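Local coordinates for protein SAM-dependent methyltransferase (Pyrococcus horikoshii, PDB 1WZN) that probably transfers a methyl group from S-adenosyl-L-methionine to an unspecified acceptor, and is seen here with the product S-adenosyl-L-homocysteine bound, at residues L168-W173 with F185-Q190; V180-F185 with D204-I209. One frame throughout, in Å; residues are numbered along the deposited sequence.

Contact 1: L168-W173 with F185-Q190; sequences LVIMDW and FKRLVQ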
loop_
_atom_site.group_PDB
_atom_site.type_symbol
_atom_site.label_atom_id
_atom_site.label_comp_id
_atom_site.label_asym_id
_atom_site.label_seq_id
_atom_site.Cartn_x
_atom_site.Cartn_y
_atom_site.Cartn_z
ATOM N N LEU A 168 -16.640 22.579 4.547
ATOM C CA LEU A 168 -16.955 21.192 4.841
ATOM C C LEU A 168 -15.739 20.303 4.666
ATOM O O LEU A 168 -15.092 20.337 3.622
ATOM C CB LEU A 168 -18.080 20.698 3.924
ATOM C CG LEU A 168 -19.525 21.048 4.296
ATOM C CD1 LEU A 168 -19.726 22.556 4.314
ATOM C CD2 LEU A 168 -20.464 20.400 3.283
ATOM N N VAL A 169 -15.410 19.536 5.701
ATOM C CA VAL A 169 -14.304 18.590 5.618
ATOM C C VAL A 169 -15.005 17.247 5.675
ATOM O O VAL A 169 -15.711 16.941 6.643
ATOM C CB VAL A 169 -13.320 18.724 6.787
ATOM C CG1 VAL A 169 -12.289 17.600 6.727
ATOM C CG2 VAL A 169 -12.618 20.070 6.705
ATOM N N ILE A 170 -14.811 16.459 4.626
ATOM C CA ILE A 170 -15.482 15.175 4.492
ATOM C C ILE A 170 -14.525 14.001 4.510
ATOM O O ILE A 170 -13.525 13.991 3.792
ATOM C CB ILE A 170 -16.275 15.155 3.171
ATOM C CG1 ILE A 170 -17.119 16.425 3.075
ATOM C CG2 ILE A 170 -17.161 13.911 3.096
ATOM C CD1 ILE A 170 -17.411 16.868 1.663
ATOM N N MET A 171 -14.841 13.005 5.329
ATOM C CA MET A 171 -14.008 11.822 5.434
ATOM C C MET A 171 -14.854 10.596 5.120
ATOM O O MET A 171 -15.842 10.330 5.805
ATOM C CB MET A 171 -13.433 11.725 6.842
ATOM C CG MET A 171 -12.516 10.545 7.059
ATOM S SD MET A 171 -11.607 10.748 8.595
ATOM C CE MET A 171 -12.876 10.332 9.790
ATOM N N ASP A 172 -14.457 9.865 4.084
ATOM C CA ASP A 172 -15.184 8.680 3.644
ATOM C C ASP A 172 -14.429 7.381 3.854
ATOM O O ASP A 172 -13.214 7.315 3.657
ATOM C CB ASP A 172 -15.506 8.765 2.151
ATOM C CG ASP A 172 -16.289 10.004 1.783
ATOM O OD1 ASP A 172 -17.163 10.422 2.566
ATOM O OD2 ASP A 172 -16.032 10.551 0.691
ATOM N N TRP A 173 -15.157 6.344 4.245
ATOM C CA TRP A 173 -14.554 5.032 4.411
ATOM C C TRP A 173 -15.647 3.995 4.220
ATOM O O TRP A 173 -16.837 4.294 4.374
ATOM C CB TRP A 173 -13.863 4.900 5.778
ATOM C CG TRP A 173 -14.744 4.689 6.972
ATOM C CD1 TRP A 173 -15.051 3.494 7.562
ATOM C CD2 TRP A 173 -15.359 5.702 7.777
ATOM N NE1 TRP A 173 -15.810 3.701 8.685
ATOM C CE2 TRP A 173 -16.017 5.046 8.841
ATOM C CE3 TRP A 173 -15.416 7.098 7.704
ATOM C CZ2 TRP A 173 -16.726 5.741 9.828
ATOM C CZ3 TRP A 173 -16.122 7.793 8.689
ATOM C CH2 TRP A 173 -16.768 7.110 9.736
ATOM N N PHE A 185 -21.446 2.252 3.573
ATOM C CA PHE A 185 -20.849 3.513 3.164
ATOM C C PHE A 185 -20.917 4.513 4.305
ATOM O O PHE A 185 -22.001 4.909 4.743
ATOM C CB PHE A 185 -21.570 4.078 1.944
ATOM C CG PHE A 185 -21.033 5.407 1.503
ATOM C CD1 PHE A 185 -19.696 5.542 1.148
ATOM C CD2 PHE A 185 -21.853 6.529 1.476
ATOM C CE1 PHE A 185 -19.178 6.780 0.773
ATOM C CE2 PHE A 185 -21.349 7.772 1.103
ATOM C CZ PHE A 185 -20.006 7.898 0.750
ATOM N N LYS A 186 -19.753 4.932 4.774
ATOM C CA LYS A 186 -19.689 5.862 5.885
ATOM C C LYS A 186 -19.005 7.153 5.480
ATOM O O LYS A 186 -17.996 7.147 4.781
ATOM C CB LYS A 186 -18.965 5.190 7.057
ATOM C CG LYS A 186 -19.657 3.891 7.492
ATOM C CD LYS A 186 -18.790 3.050 8.404
ATOM C CE LYS A 186 -19.465 1.730 8.751
ATOM N NZ LYS A 186 -20.708 1.905 9.557
ATOM N N ARG A 187 -19.578 8.264 5.919
ATOM C CA ARG A 187 -19.041 9.571 5.599
ATOM C C ARG A 187 -19.260 10.537 6.753
ATOM O O ARG A 187 -20.392 10.786 7.165
ATOM C CB ARG A 187 -19.706 10.100 4.323
ATOM C CG ARG A 187 -19.551 11.597 4.086
ATOM C CD ARG A 187 -20.156 11.987 2.745
ATOM N NE ARG A 187 -19.363 11.472 1.630
ATOM C CZ ARG A 187 -19.774 11.451 0.366
ATOM N NH1 ARG A 187 -20.977 11.908 0.048
ATOM N NH2 ARG A 187 -18.973 10.991 -0.585
ATOM N N LEU A 188 -18.164 11.053 7.296
ATOM C CA LEU A 188 -18.247 12.017 8.378
ATOM C C LEU A 188 -18.158 13.393 7.736
ATOM O O LEU A 188 -17.186 13.694 7.043
ATOM C CB LEU A 188 -17.081 11.839 9.351
ATOM C CG LEU A 188 -16.989 12.911 10.444
ATOM C CD1 LEU A 188 -18.190 12.796 11.392
ATOM C CD2 LEU A 188 -15.687 12.740 11.207
ATOM N N VAL A 189 -19.176 14.220 7.941
ATOM C CA VAL A 189 -19.158 15.566 7.381
ATOM C C VAL A 189 -19.027 16.562 8.527
ATOM O O VAL A 189 -19.880 16.630 9.412
ATOM C CB VAL A 189 -20.443 15.869 6.577
ATOM C CG1 VAL A 189 -20.405 17.305 6.042
ATOM C CG2 VAL A 189 -20.570 14.880 5.421
ATOM N N GLN A 190 -17.929 17.306 8.532
ATOM C CA GLN A 190 -17.711 18.303 9.568
ATOM C C GLN A 190 -17.930 19.665 8.917
ATOM O O GLN A 190 -17.343 19.963 7.878
ATOM C CB GLN A 190 -16.289 18.180 10.128
ATOM C CG GLN A 190 -16.063 16.884 10.901
ATOM C CD GLN A 190 -14.616 16.673 11.281
ATOM O OE1 GLN A 190 -13.802 16.244 10.461
ATOM N NE2 GLN A 190 -14.284 16.984 12.526
#
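D172 OD2 takes two N-H groups, R187 NH2 from across the strand pair at 3.2 Å and W159 NE1 from the neighbouring strand 157-163. The other oxygen, D172 OD1, accepts the shorter bond from R187 NE (2.6 Å), so the guanidinium grips the carboxylate side-on. The two planes are turned 44° apart: both oxygens lie close to the guanidinium plane, whereas NE meets OD1 on its syn side and NH2 comes to OD2 from above the carboxylate. With CG of R187 anti to the backbone N (chi1 163°), its methylenes run past I170 CG2, 3.5 Å from R187 CG, before the chain bends at chi3 toward D172. F185 CZ lies over a face of the guanidinium, and NH1 bonds Y16 OH.

Paired backbone hydrogen bonds join V169 with Q190, M171 with L188 and W173 with K186. The face carrying these six residues packs against neighbouring subunits. K186 CB sits 3.6 Å from the centroid of the W173 six-membered ring, a CH-pi contact over its face, while K186 CD approaches W173 NE1 to 3.1 Å. The lysine's amine continues to D204 and to N160 of the second subunit. M171 CE touches L188 CD2 at 4.0 Å, and V158 of the second subunit packs on M171 and W173. On the other face, the D172-R187 ion pair is thus held in a fixed orientation among the apolar groups of I170 and F185.

Contact 2: V180-F185 with D204-I209; sequences VQKLRF and DDELNI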
loop_
_atom_site.group_PDB
_atom_site.type_symbol
_atom_site.label_atom_id
_atom_site.label_comp_id
_atom_site.label_asym_id
_atom_site.label_seq_id
_atom_site.Cartn_x
_atom_site.Cartn_y
_atom_site.Cartn_z
ATOM N N VAL A 180 -22.223 -11.542 1.056
ATOM C CA VAL A 180 -23.604 -11.119 0.876
ATOM C C VAL A 180 -23.742 -9.891 -0.019
ATOM O O VAL A 180 -24.826 -9.320 -0.141
ATOM C CB VAL A 180 -24.272 -10.845 2.242
ATOM C CG1 VAL A 180 -24.362 -12.149 3.040
ATOM C CG2 VAL A 180 -23.473 -9.807 3.020
ATOM N N GLN A 181 -22.639 -9.497 -0.652
ATOM C CA GLN A 181 -22.638 -8.356 -1.559
ATOM C C GLN A 181 -23.221 -7.090 -0.923
ATOM O O GLN A 181 -24.087 -6.420 -1.497
ATOM C CB GLN A 181 -23.407 -8.723 -2.832
ATOM C CG GLN A 181 -22.669 -9.735 -3.712
ATOM C CD GLN A 181 -23.539 -10.312 -4.810
ATOM O OE1 GLN A 181 -23.943 -11.478 -4.753
ATOM N NE2 GLN A 181 -23.845 -9.497 -5.813
ATOM N N LYS A 182 -22.734 -6.775 0.271
ATOM C CA LYS A 182 -23.187 -5.600 1.000
ATOM C C LYS A 182 -22.003 -4.680 1.222
ATOM O O LYS A 182 -20.861 -5.131 1.338
ATOM C CB LYS A 182 -23.772 -5.994 2.359
ATOM C CG LYS A 182 -25.087 -6.765 2.306
ATOM C CD LYS A 182 -26.261 -5.877 1.927
ATOM C CE LYS A 182 -27.586 -6.614 2.115
ATOM N NZ LYS A 182 -28.763 -5.759 1.784
ATOM N N LEU A 183 -22.283 -3.386 1.269
ATOM C CA LEU A 183 -21.250 -2.388 1.496
ATOM C C LEU A 183 -21.819 -1.385 2.488
ATOM O O LEU A 183 -22.982 -0.997 2.389
ATOM C CB LEU A 183 -20.894 -1.690 0.175
ATOM C CG LEU A 183 -19.820 -0.593 0.163
ATOM C CD1 LEU A 183 -19.289 -0.420 -1.250
ATOM C CD2 LEU A 183 -20.393 0.711 0.685
ATOM N N ARG A 184 -21.015 -0.998 3.469
ATOM C CA ARG A 184 -21.446 -0.007 4.443
ATOM C C ARG A 184 -20.706 1.262 4.058
ATOM O O ARG A 184 -19.483 1.326 4.172
ATOM C CB ARG A 184 -21.058 -0.430 5.861
ATOM C CG ARG A 184 -21.768 -1.677 6.348
ATOM C CD ARG A 184 -23.262 -1.445 6.461
ATOM N NE ARG A 184 -23.578 -0.321 7.341
ATOM C CZ ARG A 184 -24.810 0.004 7.725
ATOM N NH1 ARG A 184 -25.848 -0.710 7.310
ATOM N NH2 ARG A 184 -25.007 1.043 8.523
ATOM N N PHE A 185 -21.446 2.252 3.573
ATOM C CA PHE A 185 -20.849 3.513 3.164
ATOM C C PHE A 185 -20.917 4.513 4.305
ATOM O O PHE A 185 -22.001 4.909 4.743
ATOM C CB PHE A 185 -21.570 4.078 1.944
ATOM C CG PHE A 185 -21.033 5.407 1.503
ATOM C CD1 PHE A 185 -19.696 5.542 1.148
ATOM C CD2 PHE A 185 -21.853 6.529 1.476
ATOM C CE1 PHE A 185 -19.178 6.780 0.773
ATOM C CE2 PHE A 185 -21.349 7.772 1.103
ATOM C CZ PHE A 185 -20.006 7.898 0.750
ATOM N N ASP A 204 -24.281 6.919 7.212
ATOM C CA ASP A 204 -23.998 5.503 7.379
ATOM C C ASP A 204 -25.132 4.721 6.726
ATOM O O ASP A 204 -26.147 4.432 7.356
ATOM C CB ASP A 204 -23.886 5.167 8.870
ATOM C CG ASP A 204 -23.539 3.713 9.116
ATOM O OD1 ASP A 204 -22.810 3.122 8.296
ATOM O OD2 ASP A 204 -23.985 3.166 10.144
ATOM N N ASP A 205 -24.952 4.395 5.451
ATOM C CA ASP A 205 -25.969 3.671 4.698
ATOM C C ASP A 205 -25.510 2.298 4.253
ATOM O O ASP A 205 -24.351 2.109 3.896
ATOM C CB ASP A 205 -26.370 4.448 3.447
ATOM C CG ASP A 205 -26.938 5.813 3.759
ATOM O OD1 ASP A 205 -27.700 5.931 4.739
ATOM O OD2 ASP A 205 -26.627 6.757 3.006
ATOM N N GLU A 206 -26.437 1.348 4.261
ATOM C CA GLU A 206 -26.136 -0.001 3.814
ATOM C C GLU A 206 -26.435 -0.045 2.321
ATOM O O GLU A 206 -27.558 0.242 1.900
ATOM C CB GLU A 206 -27.013 -1.021 4.537
ATOM C CG GLU A 206 -26.739 -2.451 4.092
ATOM C CD GLU A 206 -27.649 -3.462 4.760
ATOM O OE1 GLU A 206 -28.858 -3.473 4.451
ATOM O OE2 GLU A 206 -27.150 -4.246 5.596
ATOM N N LEU A 207 -25.436 -0.393 1.520
ATOM C CA LEU A 207 -25.621 -0.454 0.078
ATOM C C LEU A 207 -25.414 -1.866 -0.440
ATOM O O LEU A 207 -24.805 -2.700 0.229
ATOM C CB LEU A 207 -24.654 0.510 -0.618
ATOM C CG LEU A 207 -24.829 1.975 -0.207
ATOM C CD1 LEU A 207 -23.777 2.827 -0.895
ATOM C CD2 LEU A 207 -26.232 2.453 -0.574
ATOM N N ASN A 208 -25.917 -2.116 -1.642
ATOM C CA ASN A 208 -25.828 -3.428 -2.272
ATOM C C ASN A 208 -24.899 -3.386 -3.476
ATOM O O ASN A 208 -24.953 -2.454 -4.280
ATOM C CB ASN A 208 -27.229 -3.865 -2.692
ATOM C CG ASN A 208 -28.158 -4.021 -1.508
ATOM O OD1 ASN A 208 -28.193 -5.071 -0.868
ATOM N ND2 ASN A 208 -28.900 -2.965 -1.194
ATOM N N ILE A 209 -24.052 -4.402 -3.595
ATOM C CA ILE A 209 -23.085 -4.494 -4.684
ATOM C C ILE A 209 -23.586 -5.390 -5.814
ATOM O O ILE A 209 -23.940 -6.550 -5.588
ATOM C CB ILE A 209 -21.749 -5.062 -4.171
ATOM C CG1 ILE A 209 -21.256 -4.232 -2.984
ATOM C CG2 ILE A 209 -20.719 -5.062 -5.298
ATOM C CD1 ILE A 209 -20.062 -4.845 -2.258
HETATM O O HOH W 1 -26.880 -7.116 -1.627
#
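L183 and L207 form the tight centre of this antiparallel pairing: L207 N donates to L183 O at 2.7 Å, nearly straight, and L183 N answers to L207 O. On their face of the sheet L207 CD1 reaches F185 CB (3.8 Å), and L183 CB meets I209 CG1.

The other face carries charge and is looser, with E206 exposed to solvent. A bend at chi2 (-73°) turns K182 alongside N208, where NZ bonds N208 OD1 at 2.8 Å and holds E206 OE1 in a longer salt bridge (3.5 Å). Shortened to an alanine, position K182 would probably leave the E206 carboxylate without this counter-charge and N208 OD1 without the ammonium that now bonds it. R184, bent at chi2 and chi3, lays its guanidinium over the backbone of D205 and E206; its NH2 forms a salt bridge with D204 OD2 (2.9 Å), the planes 72° apart, and bonds only weakly to D204 OD1, which K186 NZ holds more strongly. At the open end of this pair, where the chain has just come round from strand 166-177, Q181 and K182 form a G1 beta bulge against E177. The hairpin is thus fastened by backbone bonds and by apolar packing of L183, L207, F185 and I209, with ion pairs on the K182, R184 and E206 face.

Overall arrangement
Contacts 1 and 2 are successive pairings in one four-stranded antiparallel sheet: strand 182-192 lies between 166-177 and 198-208, and F185 belongs to both. Their centres are about 16 Å apart, and K186 NZ of contact 1 joins D204 OD1 of contact 2 in a salt bridge of 2.7 Å. Along the chain the segments alternate, because contact 2 uses the beginning of the shared strand and contact 1 the part that follows. In sequence the sheet comes between strands 139-146 and 225-230 of the Rossmann-like core. Contact 1 reaches the second and third subunits, contact 2 the fourth and second, so the sheet is probably an addition that carries subunit contacts beside the S-adenosyl-L-homocysteine pocket.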